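Local coordinates for surface presentation of antigens protein SpaO (Shigella flexneri, PDB 4TT9), which is required for surface presentation and secretion of the Ipa invasion antigens and for host-cell invasion, seen here as its C-terminal SpoA domain from the type III secretion C-ring, at residues F23-K28 and K52-K57; V63-L68 and I79-V84. All blocks are in the same frame, centred on the assembly; numbering follows the deposited sequence.

Overall arrangement
Contact 1 and contact 2 are successive steps across one antiparallel sheet of the SpoA domain, their centres about 10 Å apart. Contact 1 sets strand 18-31 against strand 54-58; contact 2 sets the next strand, 61-70, against the C-terminal residues 79-84. Strands 54-58 and 61-70 are sheet neighbours and join the two: Asn55 OD1 lies 2.7 Å from His65 ND1 in a probable hydrogen bond, and on the other face Ile56 CD1 packs 3.5 Å from Trp82 CZ3. Both contacts also reach the second subunit, with a strand of which residues 23, 24 and 26-28 form an antiparallel ladder, so the sheet runs on across the interface.

Contact 1 of 2, residues F23-K28 and K52-K57; sequences FILLEK and KHVNIK
An antiparallel ladder ends here: Phe23 pairs with Ile56 and Ile24 with Asn55, and beyond the corner at Leu25 the chain parts from strand 54-58. Ile24 and Asn55 are a hydrogen-bonded pair. Ile24 N gives its hydrogen to Asn55 O at 3.0 Å, and Asn55 N returns one to Ile24 O at 2.9 Å with a nearly straight N-H...O of 168°. On the face of Phe23 and Ile56 the two side chains run alongside each other, with Phe23 CE1 3.9 Å from Ile56 CG2. Edge-to-face rings of Phe44 and Phe46 of the second subunit add to this apolar layer. Beside it, Leu25 CD2 meets Val54 CG2 at 4.1 Å. On the other face, the Lys57 chain, extended beyond CG (chi2 -167°, chi3 171°), passes over the tip of Ile24, whose CD1 is tightly packed at 3.5 Å from Lys57 CD. That extension carries Lys57 on to a salt bridge: its NZ meets Glu27 OE2 at 2.8 Å, nearly along the C-O axis, the two side chains arriving from opposite directions. This ties the strand beyond the corner back to strand 54-58. Residues 23, 24 and 26-28 pair with a strand of the second subunit, an arrangement characteristic of the intertwined SpoA dimer of the FliN family.

Contact 2 of 2, residues V63-L68 and I79-V84; sequences VGHGEL and ISSWMV
His65 O is gripped by three donors from the corner at Ser80 in the same chain: Ser80 N at 3.0 Å and Ser81 N at 3.2 Å, both in the carbonyl plane, and the hydroxyl Ser80 OG at 2.8 Å, which comes from well above that plane. With Ser80 OG tucked between its own backbone N and carbonyl carbon (chi1 50°), the hydroxyl is brought back over the carbonyl. Ser80 and Ser81 both face His65, a classic beta bulge, where the register slips by one between His65 and Gly66. Further along, His65 N bonds to Ser81 O, and Met83 N to Val63 O at 2.6 Å. Val63 O also lies over one face of the Trp82 indole, offset toward the rim. Val63 CB stands over the six-membered ring in a CH-pi contact, 15° off the normal, and Val63 CG2 presses on the ring atom CH2 of Trp82 at 3.4 Å. Gly64, without a side chain, lets the strands close to 4.0 Å between its CA and that of Trp82. On the opposite face, Ser81 OG sits at the edge of the His65 imidazole, 3.1 Å from CD2, while ND1 of that ring bonds to Asn55 OD1. Strand 61-70 thus lies between strand 54-58 and these C-terminal residues; Trp82 reaches across Gly64 to Ile56, and also packs on Val39 of the second subunit.

Contact 1 of 2, residues F23-K28 and K52-K57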
loop_
_atom_site.group_PDB
_atom_site.type_symbol
_atom_site.label_atom_id
_atom_site.label_comp_id
_atom_site.label_asym_id
_atom_site.label_seq_id
_atom_site.Cartn_x
_atom_site.Cartn_y
_atom_site.Cartn_z
ATOM N N PHE B 23 2.690 3.252 1.345
ATOM C CA PHE B 23 2.581 1.985 2.050
ATOM C C PHE B 23 1.896 0.987 1.132
ATOM O O PHE B 23 0.698 1.071 0.883
ATOM C CB PHE B 23 1.841 2.161 3.375
ATOM C CG PHE B 23 2.580 3.029 4.358
ATOM C CD1 PHE B 23 3.413 2.467 5.311
ATOM C CD2 PHE B 23 2.457 4.412 4.319
ATOM C CE1 PHE B 23 4.102 3.265 6.211
ATOM C CE2 PHE B 23 3.149 5.218 5.224
ATOM C CZ PHE B 23 3.967 4.641 6.164
ATOM N N ILE B 24 2.686 0.043 0.634
ATOM C CA ILE B 24 2.348 -0.734 -0.553
ATOM C C ILE B 24 2.144 -2.192 -0.199
ATOM O O ILE B 24 3.053 -2.842 0.314
ATOM C CB ILE B 24 3.475 -0.604 -1.595
ATOM C CG1 ILE B 24 3.444 0.788 -2.212
ATOM C CG2 ILE B 24 3.381 -1.681 -2.652
ATOM C CD1 ILE B 24 4.378 0.950 -3.348
ATOM N N LEU B 25 0.949 -2.703 -0.478
ATOM C CA LEU B 25 0.574 -4.050 -0.071
ATOM C C LEU B 25 1.040 -5.080 -1.080
ATOM O O LEU B 25 1.502 -6.157 -0.718
ATOM C CB LEU B 25 -0.938 -4.132 0.074
ATOM C CG LEU B 25 -1.527 -3.193 1.121
ATOM C CD1 LEU B 25 -3.036 -3.355 1.233
ATOM C CD2 LEU B 25 -0.879 -3.454 2.452
ATOM N N LEU B 26 0.927 -4.737 -2.356
ATOM C CA LEU B 26 1.179 -5.698 -3.415
ATOM C C LEU B 26 1.467 -4.974 -4.707
ATOM O O LEU B 26 0.832 -3.971 -5.013
ATOM C CB LEU B 26 -0.047 -6.590 -3.609
ATOM C CG LEU B 26 0.151 -7.804 -4.512
ATOM C CD1 LEU B 26 0.955 -8.868 -3.785
ATOM C CD2 LEU B 26 -1.179 -8.357 -4.970
ATOM N N GLU B 27 2.443 -5.480 -5.452
ATOM C CA GLU B 27 2.659 -5.056 -6.821
ATOM C C GLU B 27 2.452 -6.288 -7.663
ATOM O O GLU B 27 3.163 -7.281 -7.492
ATOM C CB GLU B 27 4.083 -4.541 -7.041
ATOM C CG GLU B 27 4.387 -3.176 -6.457
ATOM C CD GLU B 27 5.792 -2.709 -6.788
ATOM O OE1 GLU B 27 6.494 -3.410 -7.548
ATOM O OE2 GLU B 27 6.191 -1.636 -6.291
ATOM N N LYS B 28 1.470 -6.236 -8.555
ATOM C CA LYS B 28 1.234 -7.333 -9.480
ATOM C C LYS B 28 1.608 -6.894 -10.892
ATOM O O LYS B 28 1.104 -5.886 -11.389
ATOM C CB LYS B 28 -0.234 -7.765 -9.432
ATOM C CG LYS B 28 -0.487 -9.152 -10.005
ATOM C CD LYS B 28 -1.938 -9.546 -9.873
ATOM C CE LYS B 28 -2.078 -11.052 -9.817
ATOM N NZ LYS B 28 -1.212 -11.715 -10.820
ATOM N N LYS B 52 1.698 -8.632 6.687
ATOM C CA LYS B 52 2.965 -8.728 7.390
ATOM C C LYS B 52 4.153 -8.368 6.506
ATOM O O LYS B 52 5.302 -8.418 6.952
ATOM C CB LYS B 52 3.144 -10.146 7.922
ATOM C CG LYS B 52 2.087 -10.569 8.926
ATOM C CD LYS B 52 2.132 -9.699 10.172
ATOM C CE LYS B 52 1.083 -10.133 11.175
ATOM N NZ LYS B 52 0.845 -9.073 12.188
ATOM N N HIS B 53 3.879 -8.010 5.254
ATOM C CA HIS B 53 4.933 -7.647 4.309
ATOM C C HIS B 53 4.589 -6.403 3.508
ATOM O O HIS B 53 4.664 -6.415 2.285
ATOM C CB HIS B 53 5.225 -8.796 3.342
ATOM C CG HIS B 53 5.867 -9.985 3.986
ATOM N ND1 HIS B 53 5.156 -10.889 4.751
ATOM C CD2 HIS B 53 7.145 -10.426 3.974
ATOM C CE1 HIS B 53 5.975 -11.833 5.184
ATOM N NE2 HIS B 53 7.187 -11.575 4.725
ATOM N N VAL B 54 4.204 -5.332 4.193
ATOM C CA VAL B 54 4.005 -4.044 3.537
ATOM C C VAL B 54 5.362 -3.464 3.195
ATOM O O VAL B 54 6.281 -3.489 4.020
ATOM C CB VAL B 54 3.315 -3.055 4.463
ATOM C CG1 VAL B 54 2.784 -1.879 3.674
ATOM C CG2 VAL B 54 2.200 -3.747 5.204
ATOM N N ASN B 55 5.487 -2.952 1.973
ATOM C CA ASN B 55 6.709 -2.296 1.520
ATOM C C ASN B 55 6.593 -0.808 1.711
ATOM O O ASN B 55 5.605 -0.202 1.297
ATOM C CB ASN B 55 6.950 -2.579 0.042
ATOM C CG ASN B 55 7.343 -4.002 -0.210
ATOM O OD1 ASN B 55 7.714 -4.715 0.713
ATOM N ND2 ASN B 55 7.284 -4.424 -1.459
ATOM N N ILE B 56 7.590 -0.208 2.338
ATOM C CA ILE B 56 7.526 1.222 2.568
ATOM C C ILE B 56 8.434 1.913 1.569
ATOM O O ILE B 56 9.623 1.604 1.486
ATOM C CB ILE B 56 7.896 1.579 4.006
ATOM C CG1 ILE B 56 7.198 0.607 4.961
ATOM C CG2 ILE B 56 7.518 3.028 4.316
ATOM C CD1 ILE B 56 7.520 0.807 6.424
ATOM N N LYS B 57 7.851 2.829 0.799
ATOM C CA LYS B 57 8.563 3.521 -0.256
ATOM C C LYS B 57 8.586 5.007 0.029
ATOM O O LYS B 57 7.605 5.564 0.516
ATOM C CB LYS B 57 7.895 3.283 -1.609
ATOM C CG LYS B 57 8.154 1.923 -2.234
ATOM C CD LYS B 57 7.699 1.943 -3.685
ATOM C CE LYS B 57 8.113 0.699 -4.440
ATOM N NZ LYS B 57 7.578 0.722 -5.834
#

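Contact 2 of 2, residues V63-L68 and I79-V84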
loop_
_atom_site.group_PDB
_atom_site.type_symbol
_atom_site.label_atom_id
_atom_site.label_comp_id
_atom_site.label_asym_id
_atom_site.label_seq_id
_atom_site.Cartn_x
_atom_site.Cartn_y
_atom_site.Cartn_z
ATOM N N VAL B 63 12.532 1.771 1.069
ATOM C CA VAL B 63 13.321 2.113 2.236
ATOM C C VAL B 63 13.091 1.150 3.387
ATOM O O VAL B 63 13.719 1.280 4.431
ATOM C CB VAL B 63 13.008 3.527 2.704
ATOM C CG1 VAL B 63 13.507 4.528 1.703
ATOM C CG2 VAL B 63 11.525 3.682 2.881
ATOM N N GLY B 64 12.189 0.191 3.212
ATOM C CA GLY B 64 11.927 -0.766 4.274
ATOM C C GLY B 64 10.647 -1.547 4.102
ATOM O O GLY B 64 9.998 -1.468 3.065
ATOM N N HIS B 65 10.289 -2.304 5.133
ATOM C CA HIS B 65 9.115 -3.170 5.107
ATOM C C HIS B 65 8.434 -3.150 6.462
ATOM O O HIS B 65 9.098 -3.104 7.491
ATOM C CB HIS B 65 9.524 -4.601 4.768
ATOM C CG HIS B 65 10.362 -4.713 3.532
ATOM N ND1 HIS B 65 9.830 -5.036 2.300
ATOM C CD2 HIS B 65 11.691 -4.550 3.335
ATOM C CE1 HIS B 65 10.800 -5.068 1.400
ATOM N NE2 HIS B 65 11.937 -4.774 2.004
ATOM N N GLY B 66 7.112 -3.180 6.477
ATOM C CA GLY B 66 6.409 -3.131 7.743
ATOM C C GLY B 66 5.209 -4.054 7.855
ATOM O O GLY B 66 4.807 -4.706 6.892
ATOM N N GLU B 67 4.619 -4.093 9.040
ATOM C CA GLU B 67 3.475 -4.952 9.286
ATOM C C GLU B 67 2.284 -4.088 9.660
ATOM O O GLU B 67 2.396 -3.198 10.497
ATOM C CB GLU B 67 3.794 -5.920 10.426
ATOM C CG GLU B 67 5.217 -6.472 10.370
ATOM C CD GLU B 67 5.731 -6.930 11.722
ATOM O OE1 GLU B 67 4.901 -7.383 12.543
ATOM O OE2 GLU B 67 6.959 -6.839 11.961
ATOM N N LEU B 68 1.140 -4.346 9.042
ATOM C CA LEU B 68 -0.061 -3.594 9.370
ATOM C C LEU B 68 -0.664 -4.184 10.622
ATOM O O LEU B 68 -0.850 -5.398 10.721
ATOM C CB LEU B 68 -1.065 -3.647 8.217
ATOM C CG LEU B 68 -2.500 -3.167 8.449
ATOM C CD1 LEU B 68 -2.526 -1.694 8.713
ATOM C CD2 LEU B 68 -3.345 -3.494 7.250
ATOM N N ILE B 79 7.392 -1.295 11.985
ATOM C CA ILE B 79 8.511 -1.428 11.059
ATOM C C ILE B 79 9.366 -2.645 11.390
ATOM O O ILE B 79 9.807 -2.830 12.523
ATOM C CB ILE B 79 9.372 -0.151 11.034
ATOM C CG1 ILE B 79 8.490 1.063 10.766
ATOM C CG2 ILE B 79 10.460 -0.246 9.974
ATOM C CD1 ILE B 79 9.185 2.354 11.027
ATOM N N SER B 80 9.598 -3.473 10.380
ATOM C CA SER B 80 10.312 -4.720 10.574
ATOM C C SER B 80 11.683 -4.653 9.937
ATOM O O SER B 80 12.578 -5.408 10.316
ATOM C CB SER B 80 9.512 -5.883 9.991
ATOM O OG SER B 80 9.090 -5.610 8.666
ATOM N N SER B 81 11.839 -3.754 8.968
ATOM C CA SER B 81 13.130 -3.504 8.335
ATOM C C SER B 81 13.175 -2.097 7.742
ATOM O O SER B 81 12.174 -1.601 7.238
ATOM C CB SER B 81 13.450 -4.566 7.275
ATOM O OG SER B 81 12.373 -4.783 6.385
ATOM N N TRP B 82 14.334 -1.448 7.828
ATOM C CA TRP B 82 14.494 -0.087 7.328
ATOM C C TRP B 82 15.869 0.052 6.711
ATOM O O TRP B 82 16.869 -0.186 7.374
ATOM C CB TRP B 82 14.340 0.912 8.461
ATOM C CG TRP B 82 13.959 2.267 7.994
ATOM C CD1 TRP B 82 14.710 3.394 8.065
ATOM C CD2 TRP B 82 12.726 2.645 7.371
ATOM N NE1 TRP B 82 14.016 4.456 7.546
ATOM C CE2 TRP B 82 12.795 4.019 7.107
ATOM C CE3 TRP B 82 11.567 1.948 7.017
ATOM C CZ2 TRP B 82 11.750 4.716 6.495
ATOM C CZ3 TRP B 82 10.530 2.638 6.418
ATOM C CH2 TRP B 82 10.626 4.005 6.164
ATOM N N MET B 83 15.917 0.462 5.451
ATOM C CA MET B 83 17.102 0.254 4.628
ATOM C C MET B 83 17.893 1.516 4.265
ATOM O O MET B 83 18.483 1.581 3.187
ATOM C CB MET B 83 16.687 -0.486 3.352
ATOM C CG MET B 83 15.949 -1.790 3.624
ATOM S SD MET B 83 14.789 -2.250 2.322
ATOM C CE MET B 83 15.856 -2.236 0.888
ATOM N N VAL B 84 17.932 2.501 5.161
ATOM C CA VAL B 84 18.640 3.753 4.868
ATOM C C VAL B 84 18.920 4.581 6.123
ATOM O O VAL B 84 18.162 4.528 7.089
ATOM C CB VAL B 84 17.857 4.617 3.845
ATOM C CG1 VAL B 84 16.660 5.286 4.506
ATOM C CG2 VAL B 84 18.772 5.649 3.199
#